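Local coordinates for single-strand DNA-binding protein (Agrobacterium tumefaciens, PDB 3BTP) that binds single-stranded DNA regardless of sequence and mediates nuclear uptake of the transferred T-DNA strand during plant transformation, at residues T114-L119 with A204-T209; D126-T131 with L259-L264; R411-Y414 with H419-Q422. All coordinates share one frame; numbering follows the deposited sequence.

Interaction 1. Residues T114-L119 with A204-T209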
ATOM      1  N   THR A 114      14.431   0.933 -17.559  1.00 30.62           N
ATOM      2  CA  THR A 114      15.341   2.077 -17.652  1.00 30.38           C
ATOM      3  C   THR A 114      15.307   3.050 -16.434  1.00 28.46           C
ATOM      4  O   THR A 114      16.222   3.813 -16.238  1.00 27.74           O
ATOM      5  CB  THR A 114      15.055   2.870 -18.938  1.00 30.80           C
ATOM      6  OG1 THR A 114      13.717   3.385 -18.879  1.00 32.45           O
ATOM      7  CG2 THR A 114      15.270   1.953 -20.226  1.00 33.37           C
ATOM      8  N   ASP A 115      14.257   2.975 -15.622  1.00 27.29           N
ATOM      9  CA  ASP A 115      14.038   3.821 -14.465  1.00 26.48           C
ATOM     10  C   ASP A 115      14.021   3.036 -13.147  1.00 26.04           C
ATOM     11  O   ASP A 115      13.422   3.461 -12.167  1.00 25.76           O
ATOM     12  CB  ASP A 115      12.714   4.607 -14.674  1.00 26.26           C
ATOM     13  CG  ASP A 115      11.472   3.697 -14.680  1.00 24.65           C
ATOM     14  OD1 ASP A 115      11.695   2.494 -14.531  1.00 22.61           O
ATOM     15  OD2 ASP A 115      10.295   4.169 -14.803  1.00 21.11           O
ATOM     16  N   GLU A 116      14.698   1.896 -13.116  1.00 26.33           N
ATOM     17  CA  GLU A 116      14.703   0.983 -11.958  1.00 24.95           C
ATOM     18  C   GLU A 116      15.470   1.575 -10.734  1.00 24.03           C
ATOM     19  O   GLU A 116      15.355   1.064  -9.605  1.00 20.56           O
ATOM     20  CB  GLU A 116      15.276  -0.389 -12.397  1.00 24.81           C
ATOM     21  CG  GLU A 116      16.792  -0.396 -12.805  1.00 25.85           C
ATOM     22  CD  GLU A 116      17.394  -1.869 -13.023  1.00 29.02           C
ATOM     23  OE1 GLU A 116      16.772  -2.926 -12.671  1.00 29.54           O
ATOM     24  OE2 GLU A 116      18.523  -1.958 -13.552  1.00 32.94           O
ATOM     25  N   TYR A 117      16.307   2.613 -10.994  1.00 23.57           N
ATOM     26  CA  TYR A 117      16.810   3.469  -9.933  1.00 23.47           C
ATOM     27  C   TYR A 117      16.944   4.926 -10.366  1.00 22.63           C
ATOM     28  O   TYR A 117      17.000   5.251 -11.580  1.00 22.08           O
ATOM     29  CB  TYR A 117      18.060   2.897  -9.169  1.00 24.17           C
ATOM     30  CG  TYR A 117      19.362   2.947  -9.974  1.00 26.70           C
ATOM     31  CD1 TYR A 117      20.136   4.126 -10.021  1.00 22.68           C
ATOM     32  CD2 TYR A 117      19.778   1.828 -10.737  1.00 25.06           C
ATOM     33  CE1 TYR A 117      21.308   4.204 -10.774  1.00 27.60           C
ATOM     34  CE2 TYR A 117      20.961   1.868 -11.459  1.00 26.76           C
ATOM     35  CZ  TYR A 117      21.712   3.064 -11.490  1.00 29.24           C
ATOM     36  OH  TYR A 117      22.851   3.112 -12.235  1.00 31.57           O
ATOM     37  N   ILE A 118      16.931   5.784  -9.348  1.00 21.33           N
ATOM     38  CA  ILE A 118      17.199   7.186  -9.459  1.00 21.14           C
ATOM     39  C   ILE A 118      18.332   7.524  -8.452  1.00 23.30           C
ATOM     40  O   ILE A 118      18.301   7.078  -7.303  1.00 23.62           O
ATOM     41  CB  ILE A 118      15.937   8.018  -9.133  1.00 21.30           C
ATOM     42  CG1 ILE A 118      14.740   7.644 -10.049  1.00 21.92           C
ATOM     43  CG2 ILE A 118      16.236   9.510  -9.181  1.00 22.89           C
ATOM     44  CD1 ILE A 118      13.432   8.216  -9.606  1.00 14.84           C
ATOM     45  N   LEU A 119      19.316   8.318  -8.884  1.00 24.14           N
ATOM     46  CA  LEU A 119      20.387   8.799  -8.000  1.00 24.79           C
ATOM     47  C   LEU A 119      20.081  10.203  -7.568  1.00 23.67           C
ATOM     48  O   LEU A 119      19.922  11.092  -8.421  1.00 22.84           O
ATOM     49  CB  LEU A 119      21.773   8.782  -8.722  1.00 25.68           C
ATOM     50  CG  LEU A 119      22.348   7.360  -8.929  1.00 27.72           C
ATOM     51  CD1 LEU A 119      23.809   7.492  -9.396  1.00 29.70           C
ATOM     52  CD2 LEU A 119      22.285   6.423  -7.637  1.00 19.93           C
ATOM     53  N   ALA A 204      24.545  -6.159  -8.498  1.00 30.53           N
ATOM     54  CA  ALA A 204      25.338  -6.711  -9.640  1.00 31.93           C
ATOM     55  C   ALA A 204      24.675  -6.679 -10.991  1.00 32.61           C
ATOM     56  O   ALA A 204      25.310  -6.283 -11.973  1.00 33.15           O
ATOM     57  CB  ALA A 204      25.852  -8.156  -9.347  1.00 32.00           C
ATOM     58  N   GLU A 205      23.415  -7.105 -11.035  1.00 33.48           N
ATOM     59  CA  GLU A 205      22.576  -6.987 -12.211  1.00 34.90           C
ATOM     60  C   GLU A 205      22.236  -5.556 -12.586  1.00 33.54           C
ATOM     61  O   GLU A 205      22.184  -5.226 -13.753  1.00 35.78           O
ATOM     62  CB  GLU A 205      21.266  -7.785 -12.016  1.00 35.54           C
ATOM     63  CG  GLU A 205      21.487  -9.167 -11.414  1.00 38.25           C
ATOM     64  CD  GLU A 205      20.172  -9.963 -11.211  1.00 39.68           C
ATOM     65  OE1 GLU A 205      19.121  -9.355 -10.866  1.00 49.13           O
ATOM     66  OE2 GLU A 205      20.190 -11.211 -11.381  1.00 43.11           O
ATOM     67  N   MET A 206      21.945  -4.699 -11.623  1.00 32.64           N
ATOM     68  CA  MET A 206      21.650  -3.285 -11.936  1.00 30.43           C
ATOM     69  C   MET A 206      22.941  -2.487 -12.303  1.00 31.01           C
ATOM     70  O   MET A 206      22.871  -1.353 -12.812  1.00 31.47           O
ATOM     71  CB  MET A 206      20.898  -2.593 -10.771  1.00 31.02           C
ATOM     72  CG  MET A 206      19.438  -3.141 -10.448  1.00 29.78           C
ATOM     73  SD  MET A 206      18.558  -2.142  -9.096  1.00 22.61           S
ATOM     74  CE  MET A 206      19.277  -3.035  -7.774  1.00 15.77           C
ATOM     75  N   GLY A 207      24.099  -3.065 -12.028  1.00 30.58           N
ATOM     76  CA  GLY A 207      25.368  -2.409 -12.344  1.00 30.77           C
ATOM     77  C   GLY A 207      25.830  -1.398 -11.312  1.00 31.53           C
ATOM     78  O   GLY A 207      26.686  -0.568 -11.603  1.00 31.34           O
ATOM     79  N   ILE A 208      25.270  -1.471 -10.100  1.00 30.79           N
ATOM     80  CA  ILE A 208      25.599  -0.553  -9.004  1.00 29.69           C
ATOM     81  C   ILE A 208      26.783  -1.096  -8.199  1.00 30.05           C
ATOM     82  O   ILE A 208      26.704  -2.175  -7.652  1.00 31.77           O
ATOM     83  CB  ILE A 208      24.316  -0.328  -8.062  1.00 28.92           C
ATOM     84  CG1 ILE A 208      23.143   0.214  -8.875  1.00 28.77           C
ATOM     85  CG2 ILE A 208      24.616   0.573  -6.899  1.00 25.95           C
ATOM     86  CD1 ILE A 208      21.866   0.492  -8.096  1.00 28.07           C
ATOM     87  N   THR A 209      27.855  -0.340  -8.050  1.00 31.06           N
ATOM     88  CA  THR A 209      29.002  -0.833  -7.262  1.00 31.11           C
ATOM     89  C   THR A 209      29.104  -0.317  -5.823  1.00 31.14           C
ATOM     90  O   THR A 209      29.836  -0.875  -5.019  1.00 32.56           O
ATOM     91  CB  THR A 209      30.318  -0.522  -7.997  1.00 33.16           C
ATOM     92  OG1 THR A 209      30.316   0.853  -8.398  1.00 33.04           O
ATOM     93  CG2 THR A 209      30.484  -1.418  -9.233  1.00 33.13           C
TER
HETATM   94  O   HOH W   1      24.077   1.175 -13.576  1.00 27.55           O

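Interaction 2. Residues D126-T131 with L259-L264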
ATOM      1  N   ASP A 126      18.225  22.746   1.265  1.00 43.37           N
ATOM      2  CA  ASP A 126      16.929  22.194   0.855  1.00 42.99           C
ATOM      3  C   ASP A 126      16.761  22.066  -0.673  1.00 40.36           C
ATOM      4  O   ASP A 126      15.644  22.199  -1.195  1.00 39.16           O
ATOM      5  CB  ASP A 126      15.806  23.032   1.479  1.00 43.37           C
ATOM      6  CG  ASP A 126      15.915  23.100   2.998  1.00 47.40           C
ATOM      7  OD1 ASP A 126      15.927  22.009   3.654  1.00 50.83           O
ATOM      8  OD2 ASP A 126      15.959  24.235   3.534  1.00 49.77           O
ATOM      9  N   LYS A 127      17.874  21.853  -1.378  1.00 37.72           N
ATOM     10  CA  LYS A 127      17.818  21.698  -2.831  1.00 37.35           C
ATOM     11  C   LYS A 127      18.457  20.368  -3.234  1.00 34.15           C
ATOM     12  O   LYS A 127      19.451  19.974  -2.681  1.00 32.88           O
ATOM     13  CB  LYS A 127      18.446  22.886  -3.603  1.00 38.35           C
ATOM     14  CG  LYS A 127      17.787  24.269  -3.366  1.00 38.91           C
ATOM     15  CD  LYS A 127      18.783  25.389  -3.720  1.00 41.54           C
ATOM     16  CE  LYS A 127      18.266  26.830  -3.423  1.00 45.09           C
ATOM     17  NZ  LYS A 127      18.281  27.228  -1.948  1.00 48.94           N
ATOM     18  N   PHE A 128      17.841  19.689  -4.199  1.00 32.35           N
ATOM     19  CA  PHE A 128      18.223  18.341  -4.610  1.00 30.83           C
ATOM     20  C   PHE A 128      18.123  18.225  -6.104  1.00 29.95           C
ATOM     21  O   PHE A 128      17.363  18.946  -6.729  1.00 28.05           O
ATOM     22  CB  PHE A 128      17.273  17.310  -3.971  1.00 30.91           C
ATOM     23  CG  PHE A 128      17.174  17.429  -2.480  1.00 31.14           C
ATOM     24  CD1 PHE A 128      18.056  16.758  -1.666  1.00 31.29           C
ATOM     25  CD2 PHE A 128      16.189  18.209  -1.896  1.00 30.71           C
ATOM     26  CE1 PHE A 128      17.954  16.884  -0.268  1.00 33.73           C
ATOM     27  CE2 PHE A 128      16.090  18.345  -0.536  1.00 33.37           C
ATOM     28  CZ  PHE A 128      16.983  17.688   0.295  1.00 31.15           C
ATOM     29  N   ALA A 129      18.874  17.281  -6.666  1.00 28.99           N
ATOM     30  CA  ALA A 129      18.751  16.946  -8.066  1.00 28.28           C
ATOM     31  C   ALA A 129      18.782  15.429  -8.174  1.00 28.40           C
ATOM     32  O   ALA A 129      19.479  14.759  -7.404  1.00 26.89           O
ATOM     33  CB  ALA A 129      19.870  17.574  -8.905  1.00 27.44           C
ATOM     34  N   GLY A 130      18.025  14.894  -9.129  1.00 28.40           N
ATOM     35  CA  GLY A 130      18.002  13.437  -9.340  1.00 27.96           C
ATOM     36  C   GLY A 130      18.351  13.132 -10.770  1.00 27.19           C
ATOM     37  O   GLY A 130      18.020  13.879 -11.656  1.00 25.63           O
ATOM     38  N   THR A 131      19.023  12.016 -10.991  1.00 27.54           N
ATOM     39  CA  THR A 131      19.095  11.455 -12.340  1.00 27.88           C
ATOM     40  C   THR A 131      18.721   9.985 -12.427  1.00 26.23           C
ATOM     41  O   THR A 131      19.161   9.154 -11.660  1.00 25.12           O
ATOM     42  CB  THR A 131      20.388  11.908 -13.190  1.00 29.38           C
ATOM     43  OG1 THR A 131      20.956  10.820 -13.917  1.00 31.45           O
ATOM     44  CG2 THR A 131      21.378  12.552 -12.359  1.00 26.05           C
ATOM     45  N   LEU A 259      16.025  12.777   4.114  1.00 33.97           N
ATOM     46  CA  LEU A 259      16.199  14.184   3.831  1.00 34.10           C
ATOM     47  C   LEU A 259      15.654  14.642   2.499  1.00 34.33           C
ATOM     48  O   LEU A 259      16.121  15.664   2.012  1.00 38.00           O
ATOM     49  CB  LEU A 259      17.705  14.620   3.878  1.00 34.35           C
ATOM     50  CG  LEU A 259      18.461  14.773   5.232  1.00 35.76           C
ATOM     51  CD1 LEU A 259      19.902  15.416   5.109  1.00 37.30           C
ATOM     52  CD2 LEU A 259      17.663  15.549   6.269  1.00 31.37           C
ATOM     53  N   LEU A 260      14.659  13.988   1.920  1.00 32.30           N
ATOM     54  CA  LEU A 260      14.235  14.272   0.559  1.00 30.54           C
ATOM     55  C   LEU A 260      13.055  15.195   0.613  1.00 29.43           C
ATOM     56  O   LEU A 260      12.421  15.327   1.660  1.00 30.26           O
ATOM     57  CB  LEU A 260      13.789  12.994  -0.173  1.00 30.99           C
ATOM     58  CG  LEU A 260      14.735  11.801  -0.264  1.00 31.43           C
ATOM     59  CD1 LEU A 260      13.987  10.353  -0.386  1.00 30.46           C
ATOM     60  CD2 LEU A 260      15.816  12.089  -1.330  1.00 25.80           C
ATOM     61  N   PRO A 261      12.713  15.801  -0.522  1.00 28.47           N
ATOM     62  CA  PRO A 261      11.507  16.649  -0.584  1.00 27.41           C
ATOM     63  C   PRO A 261      10.226  15.808  -0.625  1.00 25.94           C
ATOM     64  O   PRO A 261      10.282  14.564  -0.687  1.00 27.17           O
ATOM     65  CB  PRO A 261      11.674  17.476  -1.886  1.00 27.35           C
ATOM     66  CG  PRO A 261      12.963  17.097  -2.464  1.00 29.98           C
ATOM     67  CD  PRO A 261      13.416  15.754  -1.813  1.00 27.88           C
ATOM     68  N   ASP A 262       9.104  16.500  -0.535  1.00 23.32           N
ATOM     69  CA  ASP A 262       7.806  15.943  -0.400  1.00 21.61           C
ATOM     70  C   ASP A 262       7.427  15.203  -1.716  1.00 22.09           C
ATOM     71  O   ASP A 262       6.770  14.154  -1.692  1.00 21.91           O
ATOM     72  CB  ASP A 262       6.812  17.112  -0.222  1.00 21.34           C
ATOM     73  CG  ASP A 262       7.165  18.063   0.964  1.00 23.49           C
ATOM     74  OD1 ASP A 262       7.855  17.647   1.902  1.00 21.99           O
ATOM     75  OD2 ASP A 262       6.737  19.254   0.972  1.00 25.09           O
ATOM     76  N   ILE A 263       7.794  15.796  -2.857  1.00 21.99           N
ATOM     77  CA  ILE A 263       7.189  15.477  -4.152  1.00 21.45           C
ATOM     78  C   ILE A 263       8.331  15.184  -5.082  1.00 22.14           C
ATOM     79  O   ILE A 263       9.282  15.924  -5.151  1.00 22.47           O
ATOM     80  CB  ILE A 263       6.320  16.613  -4.698  1.00 21.01           C
ATOM     81  CG1 ILE A 263       5.071  16.864  -3.817  1.00 20.80           C
ATOM     82  CG2 ILE A 263       5.912  16.345  -6.103  1.00 20.36           C
ATOM     83  CD1 ILE A 263       4.408  18.214  -4.030  1.00 20.47           C
ATOM     84  N   LEU A 264       8.233  14.068  -5.784  1.00 22.95           N
ATOM     85  CA  LEU A 264       9.113  13.736  -6.928  1.00 22.20           C
ATOM     86  C   LEU A 264       8.283  13.575  -8.211  1.00 22.73           C
ATOM     87  O   LEU A 264       7.409  12.735  -8.283  1.00 22.87           O
ATOM     88  CB  LEU A 264       9.881  12.420  -6.611  1.00 20.55           C
ATOM     89  CG  LEU A 264      11.043  11.890  -7.513  1.00 21.67           C
ATOM     90  CD1 LEU A 264      11.710  10.698  -6.799  1.00 20.45           C
ATOM     91  CD2 LEU A 264      10.567  11.429  -8.864  1.00 13.22           C
TER

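Interaction 3. Residues R411-Y414 with H419-Q422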
ATOM      1  N   ARG A 411     -26.549 -12.515  -8.131  1.00 23.49           N
ATOM      2  CA  ARG A 411     -27.563 -11.733  -7.342  1.00 23.71           C
ATOM      3  C   ARG A 411     -27.678 -10.278  -7.730  1.00 23.78           C
ATOM      4  O   ARG A 411     -28.785  -9.745  -7.805  1.00 24.44           O
ATOM      5  CB  ARG A 411     -27.302 -11.872  -5.857  1.00 23.20           C
ATOM      6  CG  ARG A 411     -28.368 -11.188  -4.963  1.00 26.51           C
ATOM      7  CD  ARG A 411     -29.812 -11.648  -5.292  1.00 25.56           C
ATOM      8  NE  ARG A 411     -29.989 -13.079  -5.010  1.00 27.17           N
ATOM      9  CZ  ARG A 411     -31.125 -13.761  -5.241  1.00 31.65           C
ATOM     10  NH1 ARG A 411     -32.241 -13.132  -5.771  1.00 28.70           N
ATOM     11  NH2 ARG A 411     -31.148 -15.078  -4.982  1.00 24.33           N
ATOM     12  N   LEU A 412     -26.541  -9.625  -8.029  1.00 23.75           N
ATOM     13  CA  LEU A 412     -26.566  -8.210  -8.384  1.00 22.84           C
ATOM     14  C   LEU A 412     -27.018  -8.064  -9.818  1.00 24.33           C
ATOM     15  O   LEU A 412     -27.809  -7.184 -10.152  1.00 24.24           O
ATOM     16  CB  LEU A 412     -25.162  -7.527  -8.193  1.00 22.35           C
ATOM     17  CG  LEU A 412     -25.175  -6.031  -8.597  1.00 21.70           C
ATOM     18  CD1 LEU A 412     -26.131  -5.228  -7.747  1.00 22.75           C
ATOM     19  CD2 LEU A 412     -23.777  -5.360  -8.564  1.00 23.54           C
ATOM     20  N   GLU A 413     -26.473  -8.886 -10.699  1.00 24.74           N
ATOM     21  CA  GLU A 413     -26.994  -8.915 -12.055  1.00 27.06           C
ATOM     22  C   GLU A 413     -28.535  -9.032 -12.094  1.00 27.57           C
ATOM     23  O   GLU A 413     -29.213  -8.272 -12.813  1.00 27.55           O
ATOM     24  CB  GLU A 413     -26.390 -10.077 -12.829  1.00 26.11           C
ATOM     25  CG  GLU A 413     -26.327  -9.726 -14.283  1.00 34.18           C
ATOM     26  CD  GLU A 413     -26.532 -10.904 -15.195  1.00 44.39           C
ATOM     27  OE1 GLU A 413     -26.345 -12.093 -14.804  1.00 47.36           O
ATOM     28  OE2 GLU A 413     -26.896 -10.632 -16.342  1.00 51.55           O
ATOM     29  N   TYR A 414     -29.058  -9.995 -11.312  1.00 28.55           N
ATOM     30  CA  TYR A 414     -30.464 -10.212 -11.188  1.00 28.60           C
ATOM     31  C   TYR A 414     -31.149  -9.000 -10.587  1.00 29.03           C
ATOM     32  O   TYR A 414     -32.067  -8.474 -11.178  1.00 29.65           O
ATOM     33  CB  TYR A 414     -30.757 -11.434 -10.339  1.00 29.43           C
ATOM     34  CG  TYR A 414     -32.216 -11.765 -10.274  1.00 30.10           C
ATOM     35  CD1 TYR A 414     -32.871 -12.347 -11.376  1.00 31.66           C
ATOM     36  CD2 TYR A 414     -32.968 -11.513  -9.113  1.00 31.23           C
ATOM     37  CE1 TYR A 414     -34.236 -12.643 -11.326  1.00 28.72           C
ATOM     38  CE2 TYR A 414     -34.365 -11.796  -9.054  1.00 25.77           C
ATOM     39  CZ  TYR A 414     -34.958 -12.365 -10.159  1.00 30.29           C
ATOM     40  OH  TYR A 414     -36.309 -12.668 -10.134  1.00 36.17           O
ATOM     41  N   HIS A 419     -26.812  -1.327 -12.594  1.00 28.56           N
ATOM     42  CA  HIS A 419     -25.657  -1.104 -11.741  1.00 26.56           C
ATOM     43  C   HIS A 419     -24.622  -2.247 -11.961  1.00 25.60           C
ATOM     44  O   HIS A 419     -23.426  -2.010 -11.978  1.00 24.75           O
ATOM     45  CB  HIS A 419     -26.089  -1.046 -10.274  1.00 25.16           C
ATOM     46  CG  HIS A 419     -24.958  -0.846  -9.339  1.00 23.39           C
ATOM     47  ND1 HIS A 419     -24.180   0.300  -9.343  1.00 23.94           N
ATOM     48  CD2 HIS A 419     -24.448  -1.651  -8.382  1.00 21.21           C
ATOM     49  CE1 HIS A 419     -23.253   0.199  -8.415  1.00 21.83           C
ATOM     50  NE2 HIS A 419     -23.412  -0.966  -7.804  1.00 24.43           N
ATOM     51  N   PHE A 420     -25.092  -3.489 -12.068  1.00 25.11           N
ATOM     52  CA  PHE A 420     -24.181  -4.620 -12.348  1.00 25.74           C
ATOM     53  C   PHE A 420     -23.224  -4.375 -13.517  1.00 26.61           C
ATOM     54  O   PHE A 420     -22.027  -4.638 -13.382  1.00 26.01           O
ATOM     55  CB  PHE A 420     -24.974  -5.907 -12.624  1.00 23.65           C
ATOM     56  CG  PHE A 420     -24.115  -7.114 -12.986  1.00 21.54           C
ATOM     57  CD1 PHE A 420     -23.370  -7.785 -12.008  1.00 20.45           C
ATOM     58  CD2 PHE A 420     -24.094  -7.611 -14.311  1.00 18.43           C
ATOM     59  CE1 PHE A 420     -22.570  -8.941 -12.346  1.00 23.49           C
ATOM     60  CE2 PHE A 420     -23.328  -8.720 -14.654  1.00 17.66           C
ATOM     61  CZ  PHE A 420     -22.572  -9.418 -13.674  1.00 19.82           C
ATOM     62  N   THR A 421     -23.773  -3.882 -14.648  1.00 28.13           N
ATOM     63  CA  THR A 421     -23.017  -3.677 -15.874  1.00 29.38           C
ATOM     64  C   THR A 421     -22.037  -2.538 -15.722  1.00 29.30           C
ATOM     65  O   THR A 421     -20.912  -2.655 -16.168  1.00 28.76           O
ATOM     66  CB  THR A 421     -23.932  -3.476 -17.186  1.00 30.85           C
ATOM     67  OG1 THR A 421     -24.852  -4.572 -17.309  1.00 30.15           O
ATOM     68  CG2 THR A 421     -23.027  -3.459 -18.507  1.00 30.54           C
ATOM     69  N   GLN A 422     -22.462  -1.452 -15.077  1.00 28.97           N
ATOM     70  CA  GLN A 422     -21.548  -0.352 -14.758  1.00 28.61           C
ATOM     71  C   GLN A 422     -20.374  -0.707 -13.764  1.00 26.80           C
ATOM     72  O   GLN A 422     -19.195  -0.333 -13.969  1.00 24.57           O
ATOM     73  CB  GLN A 422     -22.385   0.786 -14.184  1.00 29.64           C
ATOM     74  CG  GLN A 422     -23.096   1.605 -15.256  1.00 32.49           C
ATOM     75  CD  GLN A 422     -24.382   2.200 -14.718  1.00 38.98           C
ATOM     76  OE1 GLN A 422     -24.420   2.684 -13.582  1.00 43.23           O
ATOM     77  NE2 GLN A 422     -25.460   2.120 -15.511  1.00 40.76           N
TER

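Interaction 1. Residues T114-L119 with A204-T209
E116 meets M206 first, just ahead of strand 117-124. With chi1 at 66° its CG is tucked over the backbone, and the rest of the chain stretches out to deliver the carboxylate to the methionine stem: OE2 lies 3.4 Å from M206 CG. Carboxylate and stem are simply in van der Waals contact; the charge is answered elsewhere, since OE2 forms a salt bridge with K133 and OE1 one with R112. The next residue, Y117, begins the strand, and its ring lies beside the end of helix 186-206. G207 is where that helix gives way, leaving helical geometry with a positive phi of 83°, and I208 follows in the loop. The I208 CD1 methyl rests over one face of the Y117 ring, a CH-pi contact 3.9 Å from the centroid and 23° off the normal. F145 of helix 142-147 touches both of these side chains, so the contact continues into a third element. At the phenol end a water in the plane of the ring bridges the two segments. It lies 2.7 Å from Y117 OH and donates to M206 O over 2.9 Å.

Interaction 2. Residues D126-T131 with L259-L264
The carboxylate of D262, one residue on from the P261 ring that packs against F128, is gripped at both oxygens: OD1 by a salt bridge from R244, OD2 by the backbone N-H of R277. D262 and I263 together face S275 in a classic beta bulge, at the point where the chain enters strand 263-266 of a four-stranded antiparallel sheet. F128 belongs to a different antiparallel sheet, on strand 127-132, one of its two edge strands within this chain, and reaches over to the approach to that bulge. No hydrogen bond crosses between the two segments; the join is made by the phenylalanine ring. Its CG is anti to the carbonyl carbon (chi1 -54°), which lays the ring against P261, although the CZ end of the ring is doubtfully placed. F274, on strand 272-275, touches both F128 and P261, while Q122 of strand 117-124 touches F128 and L259, so each sheet adds a second residue to the packing. The F128 and P261 side chains pass alongside one another, running opposite ways. P261 CD sits over one face of the phenyl ring, 4.1 Å from its centroid and 28° off the normal, and P261 CG is 3.5 Å from F128 CD2.

Interaction 3. Residues R411-Y414 with H419-Q422
Two consecutive helices, 409-415 and 417-427, fold against each other across a very short turn, and L412 and E413 of the first meet H419 and F420 of the second. The backbones come close, with E413 CA and F420 CA 5.1 Å apart. F420 packs directly on the first helix: its CG stands anti to its own backbone N (chi1 177°), which lays the ring against the main chain there. F420 CG is 3.5 Å from E413 CA, and F420 CD1 is 3.5 Å from E413 N. The E413 side chain adds its CB, 3.7 Å from F420 CD2; beyond CB its placing over the ring is doubtful. L412 CD2 touches both F420 CA, at 3.9 Å, and H419 CD2, at 3.8 Å, so one methyl packs on both residues. The far nitrogen of the H419 imidazole, NE2, is hydrogen-bonded to L399 O on strand 396-399, while the backbone N of H419 is hydrogen-bonded to D416 OD1 in the turn; these tie the second helix to the barrel and to the turn. Buried F420 also touches V431. The whole is a pair of consecutive helices joined by a tight turn, which in the sequence falls between strands 405-407 and 453-456 of a closed eight-stranded antiparallel barrel.

From the N terminus, residues 114-119 open interaction 1 and residues 126-131 open interaction 2 on the next strand of the same sheet, where the backbones of L119 and T131 are probably hydrogen-bonded. Interaction 1 closes first, at 204-209, bringing the end of helix 186-206 back to that sheet. Interaction 2 closes later, at 259-264, so the two loops cross instead of nesting, and the second joins this sheet to the one holding strand 263-266. The pair also touch through I118 packing on L264. Interaction 3 comes afterwards in series, a short local closure between successive helices beside the barrel. Its centre is about 47 Å from those of the other two, on the opposite side of the chain's centre.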